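Local coordinates for tailspike protein (Acinetobacter phage vB_ApiP_P1, PDB 6E1R) that probably binds and cleaves capsular polysaccharide of its Acinetobacter host, as a trimeric tailspike with a right-handed parallel beta-helix body, at residues A[233-243]-A[261-272]. Sequence-based numbering, arbitrary orientation.
Sequences GFKAIRSLGVV and GTDDCMIEWDSY
Lys-235 and three acidic residues of 261-272 form a salt-bridge network between two neighbouring coils of the beta-helix. With CG anti to the backbone N (chi1 178°), the lysine runs extended past the carbonyls of Cys-265 and Met-266, then bends at chi3 (-66°) to bring NZ among the carboxylates. Lys-235 NZ lies 2.8 Å from Asp-264 OD1, on its syn side, and 2.7 Å from Glu-268 OE1, met nearly along the C-O bond; Asp-263 OD2 adds a longer salt bridge. Asp-263 is also paired with Arg-205, and Asp-264 with Lys-294.

Behind this network, selenomethionine Met-266 turns at chi2 (59°), placing CE at the rim of the Phe-234 ring, 3.6 Å from CE2, with SE oblique to the ring; its CG packs on Ala-236 CB. Beyond, Ile-237 lies beside Ile-267 on the inner face.

Parallel backbone pairing includes Ser-239 N to Glu-268 O, 2.8 Å. Further along, the Asp-270 carboxylate accepts Gly-241 N on the syn side of OD1, 2.9 Å away.

Strand 267-270 sits between 235-239 and 293-297; Ile-237 and Ile-267 meet Trp-276 of strand 273-278 across the core, and Phe-258 of strand 257-259 also packs against Ile-267.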
ATOM      1  N   GLY A 233       2.938  29.526  17.067  1.00 43.26           N
ATOM      2  CA  GLY A 233       2.694  28.588  15.989  1.00 38.62           C
ATOM      3  C   GLY A 233       3.117  27.189  16.386  1.00 44.30           C
ATOM      4  O   GLY A 233       3.916  26.981  17.300  1.00 53.74           O
ATOM      5  N   PHE A 234       2.564  26.204  15.683  1.00 40.14           N
ATOM      6  CA  PHE A 234       2.902  24.805  15.914  1.00 36.25           C
ATOM      7  C   PHE A 234       3.148  24.134  14.574  1.00 40.41           C
ATOM      8  O   PHE A 234       2.280  24.159  13.695  1.00 40.64           O
ATOM      9  CB  PHE A 234       1.792  24.076  16.676  1.00 33.40           C
ATOM     10  CG  PHE A 234       1.955  22.581  16.696  1.00 37.14           C
ATOM     11  CD1 PHE A 234       2.841  21.979  17.575  1.00 39.05           C
ATOM     12  CD2 PHE A 234       1.221  21.777  15.839  1.00 34.56           C
ATOM     13  CE1 PHE A 234       2.996  20.605  17.596  1.00 36.95           C
ATOM     14  CE2 PHE A 234       1.370  20.403  15.856  1.00 36.16           C
ATOM     15  CZ  PHE A 234       2.260  19.817  16.736  1.00 39.75           C
ATOM     16  N   LYS A 235       4.321  23.529  14.428  1.00 44.34           N
ATOM     17  CA  LYS A 235       4.661  22.725  13.265  1.00 43.11           C
ATOM     18  C   LYS A 235       4.981  21.317  13.740  1.00 47.26           C
ATOM     19  O   LYS A 235       5.704  21.141  14.726  1.00 46.88           O
ATOM     20  CB  LYS A 235       5.841  23.321  12.491  1.00 41.84           C
ATOM     21  CG  LYS A 235       6.265  22.490  11.288  1.00 38.65           C
ATOM     22  CD  LYS A 235       7.370  23.166  10.494  1.00 39.55           C
ATOM     23  CE  LYS A 235       6.874  24.456   9.858  1.00 37.99           C
ATOM     24  NZ  LYS A 235       7.935  25.148   9.076  1.00 38.35           N
ATOM     25  N   ALA A 236       4.435  20.320  13.045  1.00 42.75           N
ATOM     26  CA  ALA A 236       4.610  18.939  13.475  1.00 37.32           C
ATOM     27  C   ALA A 236       6.062  18.500  13.329  1.00 37.91           C
ATOM     28  O   ALA A 236       6.693  18.063  14.298  1.00 40.33           O
ATOM     29  CB  ALA A 236       3.680  18.020  12.683  1.00 35.02           C
ATOM     30  N   ILE A 237       6.609  18.604  12.121  1.00 38.96           N
ATOM     31  CA  ILE A 237       7.938  18.085  11.820  1.00 35.90           C
ATOM     32  C   ILE A 237       8.692  19.082  10.948  1.00 39.10           C
ATOM     33  O   ILE A 237       8.136  19.641   9.997  1.00 41.18           O
ATOM     34  CB  ILE A 237       7.857  16.704  11.131  1.00 32.84           C
ATOM     35  CG1 ILE A 237       7.244  15.673  12.080  1.00 32.05           C
ATOM     36  CG2 ILE A 237       9.229  16.244  10.660  1.00 30.62           C
ATOM     37  CD1 ILE A 237       7.000  14.337  11.447  1.00 28.82           C
ATOM     38  N   ARG A 238       9.964  19.304  11.285  1.00 34.18           N
ATOM     39  CA  ARG A 238      10.893  20.084  10.465  1.00 37.08           C
ATOM     40  C   ARG A 238      12.224  19.344  10.475  1.00 43.39           C
ATOM     41  O   ARG A 238      12.956  19.393  11.468  1.00 46.19           O
ATOM     42  CB  ARG A 238      11.101  21.501  10.980  1.00 37.80           C
ATOM     43  CG  ARG A 238      11.946  22.321  10.008  1.00 35.21           C
ATOM     44  CD  ARG A 238      12.593  23.532  10.660  1.00 42.94           C
ATOM     45  NE  ARG A 238      11.734  24.691  10.849  1.00 51.98           N
ATOM     46  CZ  ARG A 238      12.118  25.773  11.521  1.00 53.05           C
ATOM     47  NH1 ARG A 238      13.331  25.817  12.057  1.00 37.37           N
ATOM     48  NH2 ARG A 238      11.299  26.805  11.656  1.00 63.57           N
ATOM     49  N   SER A 239      12.537  18.663   9.381  1.00 37.18           N
ATOM     50  CA  SER A 239      13.789  17.926   9.261  1.00 36.93           C
ATOM     51  C   SER A 239      14.655  18.672   8.252  1.00 37.32           C
ATOM     52  O   SER A 239      14.423  18.594   7.044  1.00 34.52           O
ATOM     53  CB  SER A 239      13.539  16.481   8.840  1.00 39.79           C
ATOM     54  OG  SER A 239      12.662  15.837   9.746  1.00 41.25           O
ATOM     55  N   LEU A 240      15.661  19.383   8.748  1.00 39.26           N
ATOM     56  CA  LEU A 240      16.587  20.123   7.906  1.00 32.49           C
ATOM     57  C   LEU A 240      17.938  19.425   7.921  1.00 45.32           C
ATOM     58  O   LEU A 240      18.507  19.188   8.992  1.00 53.57           O
ATOM     59  CB  LEU A 240      16.726  21.571   8.377  1.00 33.61           C
ATOM     60  CG  LEU A 240      15.421  22.366   8.474  1.00 33.01           C
ATOM     61  CD1 LEU A 240      15.703  23.839   8.731  1.00 34.53           C
ATOM     62  CD2 LEU A 240      14.572  22.185   7.221  1.00 43.35           C
ATOM     63  N   GLY A 241      18.447  19.102   6.737  1.00 42.13           N
ATOM     64  CA  GLY A 241      19.716  18.413   6.638  1.00 41.74           C
ATOM     65  C   GLY A 241      20.722  19.112   5.749  1.00 36.73           C
ATOM     66  O   GLY A 241      20.629  20.322   5.517  1.00 37.39           O
ATOM     67  N   VAL A 242      21.691  18.349   5.247  1.00 40.11           N
ATOM     68  CA  VAL A 242      22.720  18.844   4.340  1.00 45.81           C
ATOM     69  C   VAL A 242      22.677  17.990   3.079  1.00 49.76           C
ATOM     70  O   VAL A 242      22.627  16.757   3.163  1.00 51.00           O
ATOM     71  CB  VAL A 242      24.116  18.798   4.990  1.00 49.88           C
ATOM     72  CG1 VAL A 242      25.182  19.272   4.017  1.00 53.76           C
ATOM     73  CG2 VAL A 242      24.138  19.629   6.266  1.00 52.13           C
ATOM     74  N   VAL A 243      22.700  18.644   1.916  1.00 45.86           N
ATOM     75  CA  VAL A 243      22.616  17.914   0.658  1.00 48.18           C
ATOM     76  C   VAL A 243      23.838  17.024   0.502  1.00 48.51           C
ATOM     77  O   VAL A 243      24.979  17.461   0.704  1.00 44.12           O
ATOM     78  CB  VAL A 243      22.480  18.889  -0.521  1.00 45.52           C
ATOM     79  CG1 VAL A 243      22.584  18.143  -1.846  1.00 41.98           C
ATOM     80  CG2 VAL A 243      21.165  19.647  -0.438  1.00 45.09           C
ATOM     81  N   GLY A 261      -2.562  22.641  12.877  1.00 40.67           N
ATOM     82  CA  GLY A 261      -1.322  23.332  12.578  1.00 39.61           C
ATOM     83  C   GLY A 261      -1.562  24.805  12.310  1.00 43.61           C
ATOM     84  O   GLY A 261      -2.613  25.204  11.814  1.00 46.50           O
ATOM     85  N   THR A 262      -0.566  25.631  12.643  1.00 40.98           N
ATOM     86  CA  THR A 262      -0.713  27.074  12.484  1.00 43.18           C
ATOM     87  C   THR A 262       0.494  27.753  11.853  1.00 44.28           C
ATOM     88  O   THR A 262       0.467  28.977  11.682  1.00 45.49           O
ATOM     89  CB  THR A 262      -1.007  27.741  13.840  1.00 42.20           C
ATOM     90  OG1 THR A 262      -0.165  27.174  14.851  1.00 48.32           O
ATOM     91  CG2 THR A 262      -2.465  27.546  14.231  1.00 39.07           C
ATOM     92  N   ASP A 263       1.535  27.013  11.490  1.00 41.68           N
ATOM     93  CA  ASP A 263       2.719  27.587  10.874  1.00 41.24           C
ATOM     94  C   ASP A 263       2.544  27.602   9.356  1.00 44.20           C
ATOM     95  O   ASP A 263       1.441  27.423   8.833  1.00 44.71           O
ATOM     96  CB  ASP A 263       3.958  26.808  11.314  1.00 40.64           C
ATOM     97  CG  ASP A 263       5.226  27.635  11.240  1.00 42.97           C
ATOM     98  OD1 ASP A 263       5.151  28.799  10.792  1.00 43.69           O
ATOM     99  OD2 ASP A 263       6.293  27.124  11.637  1.00 42.17           O
ATOM    100  N   ASP A 264       3.640  27.828   8.626  1.00 44.82           N
ATOM    101  CA  ASP A 264       3.561  27.833   7.169  1.00 41.66           C
ATOM    102  C   ASP A 264       3.248  26.447   6.625  1.00 42.50           C
ATOM    103  O   ASP A 264       2.624  26.323   5.566  1.00 42.78           O
ATOM    104  CB  ASP A 264       4.863  28.359   6.567  1.00 46.49           C
ATOM    105  CG  ASP A 264       6.065  27.526   6.961  1.00 48.16           C
ATOM    106  OD1 ASP A 264       6.155  27.133   8.142  1.00 47.30           O
ATOM    107  OD2 ASP A 264       6.921  27.269   6.089  1.00 50.93           O
ATOM    108  N   CYS A 265       3.666  25.398   7.333  1.00 39.22           N
ATOM    109  CA  CYS A 265       3.333  24.035   6.955  1.00 37.75           C
ATOM    110  C   CYS A 265       3.346  23.158   8.198  1.00 39.40           C
ATOM    111  O   CYS A 265       3.790  23.570   9.272  1.00 42.10           O
ATOM    112  CB  CYS A 265       4.292  23.495   5.887  1.00 35.04           C
ATOM    113  SG  CYS A 265       6.034  23.581   6.334  1.00 38.85           S
HETATM  114  N   MSE A 266       2.839  21.941   8.039  1.00 35.46           N
HETATM  115  CA  MSE A 266       2.773  20.991   9.141  1.00 38.11           C
HETATM  116  C   MSE A 266       4.018  20.111   9.158  1.00 38.24           C
HETATM  117  O   MSE A 266       4.627  19.897  10.205  1.00 39.48           O
HETATM  118  CB  MSE A 266       1.512  20.132   9.030  1.00 40.46           C
HETATM  119  CG  MSE A 266       1.182  19.332  10.280  1.00 52.46           C
HETATM  120 SE   MSE A 266       0.918  20.460  11.852  1.00 63.94          SE
HETATM  121  CE  MSE A 266      -0.242  19.272  12.875  1.00 63.95           C
ATOM    122  N   ILE A 267       4.391  19.609   7.985  1.00 37.09           N
ATOM    123  CA  ILE A 267       5.560  18.755   7.815  1.00 35.39           C
ATOM    124  C   ILE A 267       6.481  19.405   6.793  1.00 40.35           C
ATOM    125  O   ILE A 267       6.022  19.891   5.754  1.00 46.24           O
ATOM    126  CB  ILE A 267       5.164  17.331   7.376  1.00 28.84           C
ATOM    127  CG1 ILE A 267       4.148  16.738   8.355  1.00 28.77           C
ATOM    128  CG2 ILE A 267       6.391  16.438   7.280  1.00 24.61           C
ATOM    129  CD1 ILE A 267       3.606  15.392   7.935  1.00 29.88           C
ATOM    130  N   GLU A 268       7.779  19.416   7.089  1.00 43.31           N
ATOM    131  CA  GLU A 268       8.754  20.074   6.231  1.00 40.29           C
ATOM    132  C   GLU A 268      10.081  19.335   6.295  1.00 39.88           C
ATOM    133  O   GLU A 268      10.541  18.963   7.378  1.00 45.68           O
ATOM    134  CB  GLU A 268       8.955  21.538   6.640  1.00 40.51           C
ATOM    135  CG  GLU A 268      10.002  22.274   5.819  1.00 43.97           C
ATOM    136  CD  GLU A 268      10.161  23.724   6.237  1.00 52.17           C
ATOM    137  OE1 GLU A 268       9.740  24.070   7.361  1.00 55.35           O
ATOM    138  OE2 GLU A 268      10.709  24.516   5.443  1.00 56.16           O
ATOM    139  N   TRP A 269      10.688  19.126   5.129  1.00 37.14           N
ATOM    140  CA  TRP A 269      12.043  18.603   5.052  1.00 37.40           C
ATOM    141  C   TRP A 269      12.675  19.071   3.750  1.00 40.05           C
ATOM    142  O   TRP A 269      11.976  19.351   2.772  1.00 41.91           O
ATOM    143  CB  TRP A 269      12.083  17.071   5.156  1.00 36.71           C
ATOM    144  CG  TRP A 269      11.666  16.337   3.916  1.00 34.32           C
ATOM    145  CD1 TRP A 269      12.475  15.928   2.896  1.00 36.11           C
ATOM    146  CD2 TRP A 269      10.346  15.887   3.585  1.00 30.85           C
ATOM    147  NE1 TRP A 269      11.739  15.268   1.942  1.00 33.37           N
ATOM    148  CE2 TRP A 269      10.429  15.229   2.341  1.00 33.76           C
ATOM    149  CE3 TRP A 269       9.101  15.984   4.213  1.00 35.39           C
ATOM    150  CZ2 TRP A 269       9.316  14.670   1.714  1.00 25.50           C
ATOM    151  CZ3 TRP A 269       7.995  15.428   3.589  1.00 33.28           C
ATOM    152  CH2 TRP A 269       8.111  14.781   2.351  1.00 30.69           C
ATOM    153  N   ASP A 270      13.999  19.167   3.750  1.00 39.20           N
ATOM    154  CA  ASP A 270      14.733  19.716   2.615  1.00 40.53           C
ATOM    155  C   ASP A 270      15.824  18.733   2.194  1.00 38.46           C
ATOM    156  O   ASP A 270      15.771  17.531   2.488  1.00 32.60           O
ATOM    157  CB  ASP A 270      15.301  21.098   2.970  1.00 44.09           C
ATOM    158  CG  ASP A 270      16.240  21.060   4.167  1.00 49.16           C
ATOM    159  OD1 ASP A 270      16.480  19.964   4.715  1.00 47.66           O
ATOM    160  OD2 ASP A 270      16.741  22.134   4.563  1.00 52.20           O
ATOM    161  N   SER A 271      16.831  19.251   1.487  1.00 41.08           N
ATOM    162  CA  SER A 271      18.006  18.498   1.053  1.00 43.65           C
ATOM    163  C   SER A 271      17.650  17.327   0.144  1.00 44.61           C
ATOM    164  O   SER A 271      18.423  16.369   0.037  1.00 45.46           O
ATOM    165  CB  SER A 271      18.822  18.005   2.254  1.00 47.35           C
ATOM    166  OG  SER A 271      19.207  19.088   3.081  1.00 49.68           O
ATOM    167  N   TYR A 272      16.491  17.394  -0.517  1.00 39.79           N
ATOM    168  CA  TYR A 272      16.026  16.335  -1.415  1.00 38.69           C
ATOM    169  C   TYR A 272      15.909  15.002  -0.679  1.00 35.79           C
ATOM    170  O   TYR A 272      16.299  13.950  -1.191  1.00 36.85           O
ATOM    171  CB  TYR A 272      16.928  16.215  -2.646  1.00 33.98           C
ATOM    172  CG  TYR A 272      17.059  17.512  -3.411  1.00 37.67           C
ATOM    173  CD1 TYR A 272      18.086  18.405  -3.131  1.00 36.34           C
ATOM    174  CD2 TYR A 272      16.149  17.851  -4.405  1.00 38.35           C
ATOM    175  CE1 TYR A 272      18.207  19.595  -3.823  1.00 41.65           C
ATOM    176  CE2 TYR A 272      16.263  19.040  -5.104  1.00 38.81           C
ATOM    177  CZ  TYR A 272      17.293  19.908  -4.808  1.00 41.15           C
ATOM    178  OH  TYR A 272      17.413  21.093  -5.498  1.00 41.10           O
TER
HETATM  179  O   HOH W   1       1.849  24.307  10.636  1.00 34.59           O
HETATM  180  O   HOH W   2       8.665  27.064  11.142  1.00 26.97           O